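Local coordinates for regulator of nonsense transcripts 2 (PDB 4CEK), which takes part in nonsense-mediated mRNA decay, to which it contributes three MIF4G domains, the second of them being the part crystallised here, at residues A[16-21]-A[224-229]; A[220-225]-A[257-262]. One frame throughout, in Å; residues are numbered along the deposited sequence.

Both contacts use the C-terminal end of helix 210-225, and they share Thr-224 and Lys-225. Contact 2 is the buried one: it sets that helix nearly parallel to helix 247-266 through a glycine, two small side chains and a lysine bond. Contact 1 lies nearer the surface, where the short N-terminal helix 13-19 covers the turn that follows helix 210-225, and its chemistry is mostly aromatic. The centres of the contacts are about 10 Å apart. A polar thread runs between them, since Tyr-18 OH of contact 1 sits 2.6 Å from Glu-222 OE1 of contact 2, a probable hydrogen bond.

Contact 1 (A[16-21]-A[224-229]); sequences NFYENL and TKFKMF
Tyr-18 sets CD1 of its ring over one face of Phe-226, the two rings meeting obliquely with their planes at 50°, and this is where the packing is tight. That carbon is offset toward the rim of Phe-226, while Tyr-18 CE1 comes 3.4 Å from Phe-226 CE2. Phe-17 adds a third ring, its CE2 lying 3.9 Å from Phe-226 CZ, and its CD2 is centred over the face of Tyr-18 opposite the one that Lys-225 CD approaches. With CG anti to its own N (chi1 -172°), Phe-17 can reach both rings. Its carbonyl O meets the edge of Phe-226, 3.2 Å from CE1, and also accepts a hydrogen bond from Arg-174.

The phenol end is polar. Lys-225 CE passes 3.4 Å from Tyr-18 OH, and NZ makes only a weak hydrogen bond to the same oxygen; Glu-222 is the stronger partner of both groups. On the looser side, Leu-21 merely brings CD2 to 3.9 Å from Phe-226 CE1, and the exposed Glu-19 and Lys-227 keep their charged atoms, OE2 and NZ, 5.6 Å apart, Glu-19 OE2 instead being hydrogen-bonded to Trp-9. An alanine in place of Phe-226 would probably open a gap beneath Tyr-18 and leave Phe-17 and Leu-21 without their shared aromatic partner. Lys-227, with positive phi and two bonds back into the last turn, ends helix 210-225 in a Schellman motif, against which helix 13-19 is packed by an aromatic cluster.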
loop_
_atom_site.group_PDB
_atom_site.type_symbol
_atom_site.label_atom_id
_atom_site.label_comp_id
_atom_site.label_asym_id
_atom_site.label_seq_id
_atom_site.Cartn_x
_atom_site.Cartn_y
_atom_site.Cartn_z
ATOM N N ASN A 16 3.065 -5.573 16.977
ATOM C CA ASN A 16 2.244 -4.500 17.545
ATOM C C ASN A 16 1.910 -3.431 16.514
ATOM O O ASN A 16 0.844 -2.812 16.555
ATOM C CB ASN A 16 2.941 -3.863 18.762
ATOM C CG ASN A 16 3.041 -4.815 19.960
ATOM O OD1 ASN A 16 4.098 -4.941 20.579
ATOM N ND2 ASN A 16 1.948 -5.479 20.285
ATOM N N PHE A 17 2.822 -3.208 15.585
ATOM C CA PHE A 17 2.592 -2.200 14.578
ATOM C C PHE A 17 1.461 -2.646 13.633
ATOM O O PHE A 17 0.689 -1.808 13.155
ATOM C CB PHE A 17 3.874 -1.896 13.805
ATOM C CG PHE A 17 3.743 -0.731 12.868
ATOM C CD1 PHE A 17 3.907 0.555 13.327
ATOM C CD2 PHE A 17 3.420 -0.926 11.532
ATOM C CE1 PHE A 17 3.773 1.636 12.472
ATOM C CE2 PHE A 17 3.309 0.146 10.673
ATOM C CZ PHE A 17 3.477 1.424 11.143
ATOM N N TYR A 18 1.337 -3.957 13.416
ATOM C CA TYR A 18 0.427 -4.484 12.407
ATOM C C TYR A 18 -0.835 -5.048 13.014
ATOM O O TYR A 18 -1.827 -5.112 12.331
ATOM C CB TYR A 18 1.131 -5.523 11.495
ATOM C CG TYR A 18 2.110 -4.861 10.559
ATOM C CD1 TYR A 18 1.648 -4.073 9.507
ATOM C CD2 TYR A 18 3.485 -4.953 10.756
ATOM C CE1 TYR A 18 2.520 -3.419 8.662
ATOM C CE2 TYR A 18 4.375 -4.294 9.905
ATOM C CZ TYR A 18 3.879 -3.528 8.865
ATOM O OH TYR A 18 4.710 -2.864 7.998
ATOM N N GLU A 19 -0.808 -5.425 14.292
ATOM C CA GLU A 19 -1.934 -6.088 14.927
ATOM C C GLU A 19 -2.571 -5.339 16.090
ATOM O O GLU A 19 -3.716 -5.627 16.420
ATOM C CB GLU A 19 -1.515 -7.463 15.428
ATOM C CG GLU A 19 -0.784 -8.292 14.389
ATOM C CD GLU A 19 -0.861 -9.779 14.664
ATOM O OE1 GLU A 19 -1.207 -10.176 15.791
ATOM O OE2 GLU A 19 -0.568 -10.565 13.736
ATOM N N ASN A 20 -1.853 -4.418 16.734
ATOM C CA ASN A 20 -2.421 -3.689 17.885
ATOM C C ASN A 20 -2.764 -2.265 17.534
ATOM O O ASN A 20 -1.938 -1.341 17.626
ATOM C CB ASN A 20 -1.496 -3.764 19.106
ATOM C CG ASN A 20 -1.490 -5.152 19.716
ATOM O OD1 ASN A 20 -0.436 -5.739 19.961
ATOM N ND2 ASN A 20 -2.684 -5.712 19.907
ATOM N N LEU A 21 -4.008 -2.111 17.107
ATOM C CA LEU A 21 -4.532 -0.852 16.620
ATOM C C LEU A 21 -5.322 -0.210 17.752
ATOM O O LEU A 21 -5.781 -0.903 18.668
ATOM C CB LEU A 21 -5.417 -1.089 15.375
ATOM C CG LEU A 21 -4.733 -1.641 14.107
ATOM C CD1 LEU A 21 -5.683 -1.646 12.923
ATOM C CD2 LEU A 21 -3.496 -0.818 13.784
ATOM N N THR A 224 -1.623 -5.010 2.735
ATOM C CA THR A 224 -1.882 -6.444 2.813
ATOM C C THR A 224 -1.560 -6.905 4.218
ATOM O O THR A 224 -2.310 -7.727 4.822
ATOM C CB THR A 224 -1.003 -7.229 1.804
ATOM O OG1 THR A 224 -1.302 -6.784 0.472
ATOM C CG2 THR A 224 -1.237 -8.736 1.882
ATOM N N LYS A 225 -0.432 -6.405 4.745
ATOM C CA LYS A 225 -0.022 -6.763 6.115
ATOM C C LYS A 225 -1.072 -6.297 7.125
ATOM O O LYS A 225 -1.216 -6.905 8.152
ATOM C CB LYS A 225 1.404 -6.237 6.471
ATOM C CG LYS A 225 2.544 -7.066 5.834
ATOM C CD LYS A 225 3.974 -6.523 6.079
ATOM C CE LYS A 225 4.187 -5.117 5.545
ATOM N NZ LYS A 225 5.628 -4.669 5.507
ATOM N N PHE A 226 -1.809 -5.233 6.809
ATOM C CA PHE A 226 -2.903 -4.769 7.662
ATOM C C PHE A 226 -4.281 -5.424 7.357
ATOM O O PHE A 226 -5.289 -5.065 7.981
ATOM C CB PHE A 226 -3.005 -3.237 7.563
ATOM C CG PHE A 226 -2.046 -2.518 8.471
ATOM C CD1 PHE A 226 -2.234 -2.542 9.825
ATOM C CD2 PHE A 226 -0.977 -1.833 7.960
ATOM C CE1 PHE A 226 -1.362 -1.900 10.669
ATOM C CE2 PHE A 226 -0.105 -1.183 8.772
ATOM C CZ PHE A 226 -0.296 -1.208 10.134
ATOM N N LYS A 227 -4.307 -6.358 6.402
ATOM C CA LYS A 227 -5.524 -7.029 5.948
ATOM C C LYS A 227 -6.529 -6.069 5.320
ATOM O O LYS A 227 -7.709 -6.360 5.350
ATOM C CB LYS A 227 -6.212 -7.796 7.094
ATOM C CG LYS A 227 -5.283 -8.677 7.915
ATOM C CD LYS A 227 -6.032 -9.362 9.055
ATOM C CE LYS A 227 -5.061 -10.013 10.050
ATOM N NZ LYS A 227 -5.639 -10.219 11.416
ATOM N N MET A 228 -6.081 -4.926 4.789
ATOM C CA MET A 228 -6.952 -4.077 3.973
ATOM C C MET A 228 -7.057 -4.619 2.551
ATOM O O MET A 228 -8.078 -4.485 1.941
ATOM C CB MET A 228 -6.478 -2.644 3.965
ATOM C CG MET A 228 -6.541 -1.981 5.342
ATOM S SD MET A 228 -8.215 -1.869 6.096
ATOM C CE MET A 228 -8.304 -3.315 7.154
ATOM N N PHE A 229 -5.996 -5.231 2.025
ATOM C CA PHE A 229 -6.088 -6.157 0.886
ATOM C C PHE A 229 -6.088 -7.529 1.491
ATOM O O PHE A 229 -5.426 -7.739 2.499
ATOM C CB PHE A 229 -4.905 -6.045 -0.042
ATOM C CG PHE A 229 -4.995 -4.895 -0.975
ATOM C CD1 PHE A 229 -5.624 -5.025 -2.201
ATOM C CD2 PHE A 229 -4.469 -3.666 -0.634
ATOM C CE1 PHE A 229 -5.704 -3.952 -3.071
ATOM C CE2 PHE A 229 -4.561 -2.584 -1.502
ATOM C CZ PHE A 229 -5.166 -2.736 -2.721
#

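Contact 2 (A[220-225]-A[257-262]); sequences IGELTK and LETCGR
Gly-221 and Thr-259 meet where helices 210-225 and 247-266 run side by side, their local axes 8.2 Å apart and inclined at only 17°. The methyl CG2 of Thr-259 lies 3.6 Å from Gly-221 CA, at a spot where a beta carbon on the glycine would clash with it. Thr-259 owes this to its first torsion (chi1 -51°), which sets CG2 anti to the backbone N and facing the glycine, while OG1 turns back to bond the carbonyl of Thr-255. Cys-260 packs CB against Gly-221 O and brings SG to 4.2 Å from both CB and CG2 of Thr-224. The hydroxyl of Thr-224 is occupied elsewhere, bonding Ile-220 O from above the carbonyl plane and meeting Thr-234 OG1.

Lys-225 runs outward along the flank of this seam. Its CB, directed toward helix 247-266, also touches the Tyr-18 ring, and CG lies 4.1 Å from Cys-260 CB. CD already lies 3.5 Å from Thr-259 O, and the bend at chi3 turns CE and NZ in toward the same oxygen. At the tip, NZ donates to that oxygen over 3.0 Å, tilted 21° from the carbonyl plane, and forms a salt bridge of 2.7 Å with Glu-222 OE2, which it meets from above the carboxylate plane. The other carboxylate oxygen, OE1, hydrogen-bonds Tyr-18.

Nearly parallel helices with helix 231-243 between them in sequence are consistent with an alpha-helical repeat fold. Their close approach rests on small groups, and the polar link across them on one ammonium that joins a side-chain charge to a backbone carbonyl. That positive charge would be expected to favour the ionised form of the buried Glu-222, so that the pair is likely to carry little net charge into the interior.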
loop_
_atom_site.group_PDB
_atom_site.type_symbol
_atom_site.label_atom_id
_atom_site.label_comp_id
_atom_site.label_asym_id
_atom_site.label_seq_id
_atom_site.Cartn_x
_atom_site.Cartn_y
_atom_site.Cartn_z
ATOM N N ILE A 220 0.452 -1.407 -1.697
ATOM C CA ILE A 220 -0.364 -2.616 -1.640
ATOM C C ILE A 220 0.175 -3.630 -0.624
ATOM O O ILE A 220 -0.595 -4.322 0.119
ATOM C CB ILE A 220 -0.487 -3.277 -3.034
ATOM C CG1 ILE A 220 -1.320 -2.355 -3.944
ATOM C CG2 ILE A 220 -1.111 -4.645 -2.886
ATOM C CD1 ILE A 220 -1.391 -2.680 -5.439
ATOM N N GLY A 221 1.504 -3.719 -0.550
ATOM C CA GLY A 221 2.113 -4.631 0.413
ATOM C C GLY A 221 1.817 -4.258 1.837
ATOM O O GLY A 221 1.543 -5.113 2.670
ATOM N N GLU A 222 1.934 -2.982 2.155
ATOM C CA GLU A 222 1.686 -2.519 3.548
ATOM C C GLU A 222 0.213 -2.745 3.954
ATOM O O GLU A 222 -0.103 -3.293 5.018
ATOM C CB GLU A 222 2.054 -1.039 3.661
ATOM C CG GLU A 222 3.564 -0.778 3.726
ATOM C CD GLU A 222 4.222 -1.595 4.842
ATOM O OE1 GLU A 222 3.609 -1.760 5.917
ATOM O OE2 GLU A 222 5.326 -2.137 4.644
ATOM N N LEU A 223 -0.674 -2.428 3.027
ATOM C CA LEU A 223 -2.097 -2.662 3.183
ATOM C C LEU A 223 -2.431 -4.130 3.325
ATOM O O LEU A 223 -3.406 -4.471 3.977
ATOM C CB LEU A 223 -2.858 -2.014 2.006
ATOM C CG LEU A 223 -2.939 -0.479 2.163
ATOM C CD1 LEU A 223 -3.326 0.203 0.886
ATOM C CD2 LEU A 223 -3.913 -0.111 3.294
ATOM N N THR A 224 -1.623 -5.010 2.735
ATOM C CA THR A 224 -1.882 -6.444 2.813
ATOM C C THR A 224 -1.560 -6.905 4.218
ATOM O O THR A 224 -2.310 -7.727 4.822
ATOM C CB THR A 224 -1.003 -7.229 1.804
ATOM O OG1 THR A 224 -1.302 -6.784 0.472
ATOM C CG2 THR A 224 -1.237 -8.736 1.882
ATOM N N LYS A 225 -0.432 -6.405 4.745
ATOM C CA LYS A 225 -0.022 -6.763 6.115
ATOM C C LYS A 225 -1.072 -6.297 7.125
ATOM O O LYS A 225 -1.216 -6.905 8.152
ATOM C CB LYS A 225 1.404 -6.237 6.471
ATOM C CG LYS A 225 2.544 -7.066 5.834
ATOM C CD LYS A 225 3.974 -6.523 6.079
ATOM C CE LYS A 225 4.187 -5.117 5.545
ATOM N NZ LYS A 225 5.628 -4.669 5.507
ATOM N N LEU A 257 7.105 -8.900 -2.970
ATOM C CA LEU A 257 7.486 -9.987 -2.024
ATOM C C LEU A 257 8.392 -9.521 -0.858
ATOM O O LEU A 257 8.284 -10.016 0.252
ATOM C CB LEU A 257 8.116 -11.171 -2.771
ATOM C CG LEU A 257 7.217 -11.932 -3.747
ATOM C CD1 LEU A 257 8.020 -12.765 -4.784
ATOM C CD2 LEU A 257 6.300 -12.786 -2.908
ATOM N N GLU A 258 9.251 -8.545 -1.098
ATOM C CA GLU A 258 10.013 -7.930 -0.017
ATOM C C GLU A 258 9.104 -7.226 1.009
ATOM O O GLU A 258 9.406 -7.191 2.200
ATOM C CB GLU A 258 10.976 -6.883 -0.549
ATOM C CG GLU A 258 12.248 -7.356 -1.244
ATOM C CD GLU A 258 13.065 -6.153 -1.730
ATOM O OE1 GLU A 258 13.147 -5.158 -0.957
ATOM O OE2 GLU A 258 13.579 -6.168 -2.880
ATOM N N THR A 259 8.004 -6.651 0.532
ATOM C CA THR A 259 7.120 -5.879 1.374
ATOM C C THR A 259 6.229 -6.836 2.172
ATOM O O THR A 259 6.076 -6.639 3.341
ATOM C CB THR A 259 6.294 -4.856 0.539
ATOM O OG1 THR A 259 7.164 -4.074 -0.306
ATOM C CG2 THR A 259 5.494 -3.900 1.449
ATOM N N CYS A 260 5.631 -7.860 1.562
ATOM C CA CYS A 260 4.646 -8.719 2.282
ATOM C C CYS A 260 4.741 -10.203 2.029
ATOM O O CYS A 260 3.893 -10.936 2.509
ATOM C CB CYS A 260 3.206 -8.307 1.962
ATOM S SG CYS A 260 2.631 -8.605 0.252
ATOM N N GLY A 261 5.780 -10.667 1.337
ATOM C CA GLY A 261 5.963 -12.098 1.050
ATOM C C GLY A 261 6.044 -12.968 2.298
ATOM O O GLY A 261 5.518 -14.079 2.314
ATOM N N ARG A 262 6.697 -12.499 3.357
ATOM C CA ARG A 262 6.787 -13.337 4.547
ATOM C C ARG A 262 5.453 -13.459 5.222
ATOM O O ARG A 262 5.110 -14.539 5.687
ATOM C CB ARG A 262 7.828 -12.831 5.539
ATOM C CG ARG A 262 9.243 -13.222 5.159
ATOM C CD ARG A 262 10.239 -12.275 5.799
ATOM N NE ARG A 262 11.612 -12.713 5.606
ATOM C CZ ARG A 262 12.679 -12.108 6.120
ATOM N NH1 ARG A 262 12.547 -11.015 6.879
ATOM N NH2 ARG A 262 13.889 -12.605 5.874
#